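Local coordinates for protein R-imine reductase (Streptomyces kanamyceticus, PDB 3ZGY) that catalyses the NADPH-dependent, R-selective reduction of an imine substrate, at residues I25-L29 with M30-L34; S157-D160 with P161-A165. One frame throughout, in Å; residues are numbered along the deposited sequence.

Contact 1: residues I25-L29 with M30-L34; sequences IGLGL and MGQAL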
ATOM      1  N   ILE D  25      -2.383 -25.614 -20.678  1.00 42.18           N
ATOM      2  CA  ILE D  25      -1.974 -26.728 -19.846  1.00 42.62           C
ATOM      3  C   ILE D  25      -2.056 -26.353 -18.397  1.00 43.55           C
ATOM      4  O   ILE D  25      -1.454 -25.363 -17.946  1.00 35.32           O
ATOM      5  CB  ILE D  25      -0.573 -27.189 -20.199  1.00 43.67           C
ATOM      6  CG1 ILE D  25      -0.659 -27.965 -21.513  1.00 49.31           C
ATOM      7  CG2 ILE D  25      -0.013 -28.096 -19.121  1.00 45.58           C
ATOM      8  CD1 ILE D  25       0.660 -28.085 -22.221  1.00 55.13           C
ATOM      9  N   GLY D  26      -2.840 -27.149 -17.680  1.00 43.78           N
ATOM     10  CA  GLY D  26      -3.146 -26.853 -16.301  1.00 46.80           C
ATOM     11  C   GLY D  26      -4.524 -26.231 -16.244  1.00 46.79           C
ATOM     12  O   GLY D  26      -4.722 -25.158 -16.824  1.00 47.72           O
ATOM     13  N   LEU D  27      -5.445 -26.868 -15.508  1.00 43.38           N
ATOM     14  CA  LEU D  27      -6.820 -26.376 -15.361  1.00 45.61           C
ATOM     15  C   LEU D  27      -7.273 -26.174 -13.913  1.00 43.54           C
ATOM     16  O   LEU D  27      -8.312 -26.669 -13.485  1.00 55.35           O
ATOM     17  CB  LEU D  27      -7.766 -27.328 -16.069  1.00 44.49           C
ATOM     18  CG  LEU D  27      -7.608 -27.524 -17.582  1.00 42.31           C
ATOM     19  CD1 LEU D  27      -8.656 -28.487 -18.087  1.00 43.49           C
ATOM     20  CD2 LEU D  27      -7.705 -26.219 -18.357  1.00 42.04           C
ATOM     21  N   GLY D  28      -6.466 -25.480 -13.128  1.00 40.87           N
ATOM     22  CA  GLY D  28      -6.898 -24.990 -11.840  1.00 35.44           C
ATOM     23  C   GLY D  28      -7.847 -23.882 -12.171  1.00 42.17           C
ATOM     24  O   GLY D  28      -8.301 -23.748 -13.311  1.00 41.19           O
ATOM     25  N   LEU D  29      -8.178 -23.077 -11.184  1.00 46.36           N
ATOM     26  CA  LEU D  29      -9.183 -22.087 -11.444  1.00 59.73           C
ATOM     27  C   LEU D  29      -8.716 -21.244 -12.604  1.00 57.85           C
ATOM     28  O   LEU D  29      -9.467 -21.037 -13.587  1.00 66.86           O
ATOM     29  CB  LEU D  29      -9.447 -21.224 -10.208  1.00 62.10           C
ATOM     30  CG  LEU D  29     -10.140 -22.048  -9.084  1.00 61.35           C
ATOM     31  CD1 LEU D  29     -10.206 -21.207  -7.802  1.00 59.65           C
ATOM     32  CD2 LEU D  29     -11.487 -22.646  -9.537  1.00 50.21           C
ATOM     33  N   MET D  30      -7.467 -20.805 -12.470  1.00 53.60           N
ATOM     34  CA  MET D  30      -6.832 -19.890 -13.444  1.00 54.82           C
ATOM     35  C   MET D  30      -6.631 -20.519 -14.830  1.00 49.34           C
ATOM     36  O   MET D  30      -6.979 -19.937 -15.816  1.00 46.48           O
ATOM     37  CB  MET D  30      -5.524 -19.398 -12.894  1.00 46.94           C
ATOM     38  CG  MET D  30      -4.945 -18.296 -13.691  1.00 55.72           C
ATOM     39  SD  MET D  30      -5.927 -16.800 -13.745  1.00 58.87           S
ATOM     40  CE  MET D  30      -5.612 -16.170 -12.086  1.00 53.96           C
ATOM     41  N   GLY D  31      -6.222 -21.762 -14.879  1.00 55.05           N
ATOM     42  CA  GLY D  31      -6.184 -22.473 -16.131  1.00 52.68           C
ATOM     43  C   GLY D  31      -7.513 -22.441 -16.858  1.00 52.24           C
ATOM     44  O   GLY D  31      -7.560 -22.172 -18.066  1.00 50.82           O
ATOM     45  N   GLN D  32      -8.590 -22.760 -16.147  1.00 49.75           N
ATOM     46  CA  GLN D  32      -9.926 -22.788 -16.762  1.00 49.84           C
ATOM     47  C   GLN D  32     -10.278 -21.422 -17.308  1.00 43.81           C
ATOM     48  O   GLN D  32     -10.726 -21.310 -18.446  1.00 42.20           O
ATOM     49  CB  GLN D  32     -10.980 -23.297 -15.790  1.00 54.97           C
ATOM     50  CG  GLN D  32     -10.738 -24.750 -15.381  1.00 68.69           C
ATOM     51  CD  GLN D  32     -11.797 -25.253 -14.434  1.00 71.51           C
ATOM     52  OE1 GLN D  32     -12.114 -24.553 -13.497  1.00 75.84           O
ATOM     53  NE2 GLN D  32     -12.356 -26.447 -14.672  1.00 79.21           N
ATOM     54  N   ALA D  33     -10.043 -20.394 -16.513  1.00 35.50           N
ATOM     55  CA  ALA D  33     -10.272 -19.058 -16.942  1.00 36.17           C
ATOM     56  C   ALA D  33      -9.493 -18.695 -18.196  1.00 42.97           C
ATOM     57  O   ALA D  33     -10.051 -18.096 -19.128  1.00 49.39           O
ATOM     58  CB  ALA D  33      -9.935 -18.077 -15.821  1.00 36.86           C
ATOM     59  N   LEU D  34      -8.219 -19.079 -18.244  1.00 40.24           N
ATOM     60  CA  LEU D  34      -7.413 -18.788 -19.414  1.00 39.60           C
ATOM     61  C   LEU D  34      -7.980 -19.457 -20.645  1.00 37.41           C
ATOM     62  O   LEU D  34      -8.160 -18.829 -21.671  1.00 41.90           O
ATOM     63  CB  LEU D  34      -5.979 -19.236 -19.222  1.00 41.01           C
ATOM     64  CG  LEU D  34      -5.151 -18.485 -18.165  1.00 42.52           C
ATOM     65  CD1 LEU D  34      -3.815 -19.171 -18.057  1.00 45.54           C
ATOM     66  CD2 LEU D  34      -4.992 -17.031 -18.469  1.00 42.87           C
TER
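Q32 folds back over the turn that precedes its helix, and its aliphatic stem rests on two backbone carbonyls: CG lies 3.4 Å from G28 O and 3.6 Å from L27 O. With CG anti to its own carbonyl carbon (chi1 -64°), the side chain leans toward the helix start, and beyond CG it runs extended. L27 comes alongside, its CB 4.0 Å from Q32 CG. With an alanine here, the CG that lies against the L27 and G28 carbonyls is gone, and the L27 side chain would probably lose this neighbour.

Beneath the side chains the first helical turn is closed by two nearly straight backbone bonds, Q32 N to G28 O (3.0 Å) and A33 N to L29 O (3.1 Å), with G28 at the N-cap. G31 lets the helix press against the turn, its CA 4.0 Å from L27 CA and in CA-H...O contact with G26 O; a side chain at G31 would point straight into the G26 carbonyl. At G26 the backbone angles (phi/psi 101°/121°) would drive any CB into the carbonyl oxygen of I25, so only glycine fits comfortably.

Further out, N49 OD1 accepts a hydrogen bond from L27 N, and M30 packs against C82, I136 and I143. G26, G28 and G31 are spaced as in the GxGxxG fingerprint of Rossmann-type strand-turn-helix units. L27, G28, L29 and M30 bind NADP(+) in another structure of this protein; the glycine turn leading into a helix N terminus is consistent with a dinucleotide site, where helix dipole and backbone N-H groups would favour a phosphate.

Contact 2: residues S157-D160 with P161-A165; sequences SAFD and PHASA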
ATOM      1  N   SER D 157      10.328 -11.137 -30.557  1.00 37.99           N
ATOM      2  CA  SER D 157      10.092 -12.222 -31.502  1.00 39.72           C
ATOM      3  C   SER D 157       9.154 -13.296 -30.999  1.00 41.45           C
ATOM      4  O   SER D 157       8.561 -14.042 -31.797  1.00 49.79           O
ATOM      5  CB  SER D 157      11.423 -12.856 -31.889  1.00 37.17           C
ATOM      6  OG  SER D 157      11.990 -13.494 -30.782  1.00 45.56           O
ATOM      7  N   ALA D 158       9.088 -13.461 -29.684  1.00 40.26           N
ATOM      8  CA  ALA D 158       8.202 -14.463 -29.104  1.00 41.24           C
ATOM      9  C   ALA D 158       6.827 -13.858 -28.825  1.00 44.00           C
ATOM     10  O   ALA D 158       5.836 -14.553 -28.901  1.00 48.66           O
ATOM     11  CB  ALA D 158       8.781 -15.033 -27.843  1.00 41.19           C
ATOM     12  N   PHE D 159       6.763 -12.553 -28.593  1.00 41.44           N
ATOM     13  CA  PHE D 159       5.487 -11.944 -28.240  1.00 37.88           C
ATOM     14  C   PHE D 159       4.697 -11.438 -29.436  1.00 41.77           C
ATOM     15  O   PHE D 159       3.528 -11.748 -29.571  1.00 45.02           O
ATOM     16  CB  PHE D 159       5.708 -10.814 -27.280  1.00 37.35           C
ATOM     17  CG  PHE D 159       4.488 -10.006 -27.035  1.00 36.38           C
ATOM     18  CD1 PHE D 159       3.446 -10.528 -26.361  1.00 40.67           C
ATOM     19  CD2 PHE D 159       4.390  -8.733 -27.503  1.00 36.67           C
ATOM     20  CE1 PHE D 159       2.288  -9.798 -26.153  1.00 37.93           C
ATOM     21  CE2 PHE D 159       3.267  -7.981 -27.295  1.00 38.38           C
ATOM     22  CZ  PHE D 159       2.203  -8.521 -26.617  1.00 38.45           C
ATOM     23  N   ASP D 160       5.325 -10.618 -30.281  1.00 41.30           N
ATOM     24  CA  ASP D 160       4.665  -9.994 -31.422  1.00 36.54           C
ATOM     25  C   ASP D 160       3.810 -10.992 -32.276  1.00 35.57           C
ATOM     26  O   ASP D 160       2.643 -10.723 -32.535  1.00 41.28           O
ATOM     27  CB  ASP D 160       5.685  -9.238 -32.279  1.00 34.96           C
ATOM     28  CG  ASP D 160       6.270  -8.018 -31.560  1.00 46.14           C
ATOM     29  OD1 ASP D 160       5.676  -7.527 -30.594  1.00 46.30           O
ATOM     30  OD2 ASP D 160       7.311  -7.472 -31.986  1.00 53.17           O
ATOM     31  N   PRO D 161       4.364 -12.116 -32.716  1.00 31.58           N
ATOM     32  CA  PRO D 161       3.562 -12.990 -33.520  1.00 35.12           C
ATOM     33  C   PRO D 161       2.257 -13.468 -32.847  1.00 44.76           C
ATOM     34  O   PRO D 161       1.406 -13.935 -33.551  1.00 42.24           O
ATOM     35  CB  PRO D 161       4.456 -14.206 -33.728  1.00 32.39           C
ATOM     36  CG  PRO D 161       5.833 -13.692 -33.599  1.00 34.47           C
ATOM     37  CD  PRO D 161       5.726 -12.644 -32.531  1.00 38.40           C
ATOM     38  N   HIS D 162       2.132 -13.367 -31.510  1.00 47.69           N
ATOM     39  CA  HIS D 162       0.948 -13.797 -30.795  1.00 39.40           C
ATOM     40  C   HIS D 162       0.317 -12.738 -29.973  1.00 39.87           C
ATOM     41  O   HIS D 162      -0.520 -13.019 -29.098  1.00 32.18           O
ATOM     42  CB  HIS D 162       1.286 -14.939 -29.897  1.00 41.13           C
ATOM     43  CG  HIS D 162       1.753 -16.128 -30.644  1.00 43.38           C
ATOM     44  ND1 HIS D 162       3.073 -16.534 -30.641  1.00 44.28           N
ATOM     45  CD2 HIS D 162       1.073 -17.024 -31.398  1.00 40.89           C
ATOM     46  CE1 HIS D 162       3.191 -17.627 -31.372  1.00 42.81           C
ATOM     47  NE2 HIS D 162       1.988 -17.963 -31.809  1.00 45.25           N
ATOM     48  N   ALA D 163       0.665 -11.498 -30.290  1.00 40.17           N
ATOM     49  CA  ALA D 163       0.110 -10.385 -29.557  1.00 38.34           C
ATOM     50  C   ALA D 163      -1.436 -10.433 -29.554  1.00 43.74           C
ATOM     51  O   ALA D 163      -2.062 -10.246 -28.532  1.00 45.67           O
ATOM     52  CB  ALA D 163       0.613  -9.115 -30.162  1.00 35.51           C
ATOM     53  N   SER D 164      -2.053 -10.632 -30.705  1.00 48.17           N
ATOM     54  CA  SER D 164      -3.509 -10.610 -30.762  1.00 48.64           C
ATOM     55  C   SER D 164      -4.073 -11.702 -29.907  1.00 45.40           C
ATOM     56  O   SER D 164      -4.924 -11.449 -29.070  1.00 43.30           O
ATOM     57  CB  SER D 164      -4.027 -10.796 -32.187  1.00 50.31           C
ATOM     58  OG  SER D 164      -3.693  -9.656 -32.944  1.00 63.47           O
ATOM     59  N   ALA D 165      -3.616 -12.920 -30.135  1.00 44.27           N
ATOM     60  CA  ALA D 165      -4.107 -14.052 -29.343  1.00 40.96           C
ATOM     61  C   ALA D 165      -4.041 -13.771 -27.825  1.00 44.56           C
ATOM     62  O   ALA D 165      -5.038 -13.916 -27.106  1.00 50.08           O
ATOM     63  CB  ALA D 165      -3.321 -15.284 -29.667  1.00 38.24           C
TER
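P161 sits at the bend between two short consecutive helices, 156-159 and 163-167, at the surface of the Rossmann-type domain. Its ring packs back on the preceding turn, with CD 3.2 Å and CG 3.3 Å from S157 O. This carbonyl is the one that an amide N-H at position 161 would meet in a continuing alpha helix; proline has none to offer, so ring carbons occupy the place.

Two successive bonds of the i+3 to i kind then carry the chain round. H162 N reaches F159 O at 2.9 Å, and A163 N reaches D160 O at 3.1 Å; in the second the N-H points straight at the oxygen (172°) but arrives from above the carbonyl plane. D160 thus serves the turn through its main chain, while its carboxylate turns back to R156, OD1 forming a salt bridge with NH1.

A163 begins the next helix, with H162 at the N-cap, and sets its methyl over one face of the F159 ring, CB 3.9 Å from CZ. The ring gets there because CG stands anti to the backbone N (chi1 171°), which swings it forward along the chain; F159 also meets the ring of Y175 and touches L132. On the H162 side chain, A158 O lies at the imidazole edge, in the ring plane, 3.8 Å from ND1.

From the N terminus, contact 1 comes first, closing the turn between strand 22-25 and helix 29-40. Contact 2 opens more than a hundred residues later and closes the bend between helices 156-159 and 163-167, on the way from strand 150-153 to strand 173-175. The two are in series, neither nested nor crossed, and do not touch: their centres are 21 Å apart and their nearest atoms about 8 Å. Both rest on the same sheet. On strand 130-136, L34 of contact 1 reaches I136 and A158 of contact 2 reaches L132; strand 78-81 likewise receives L34 at V80 and H162 and A165 at L78.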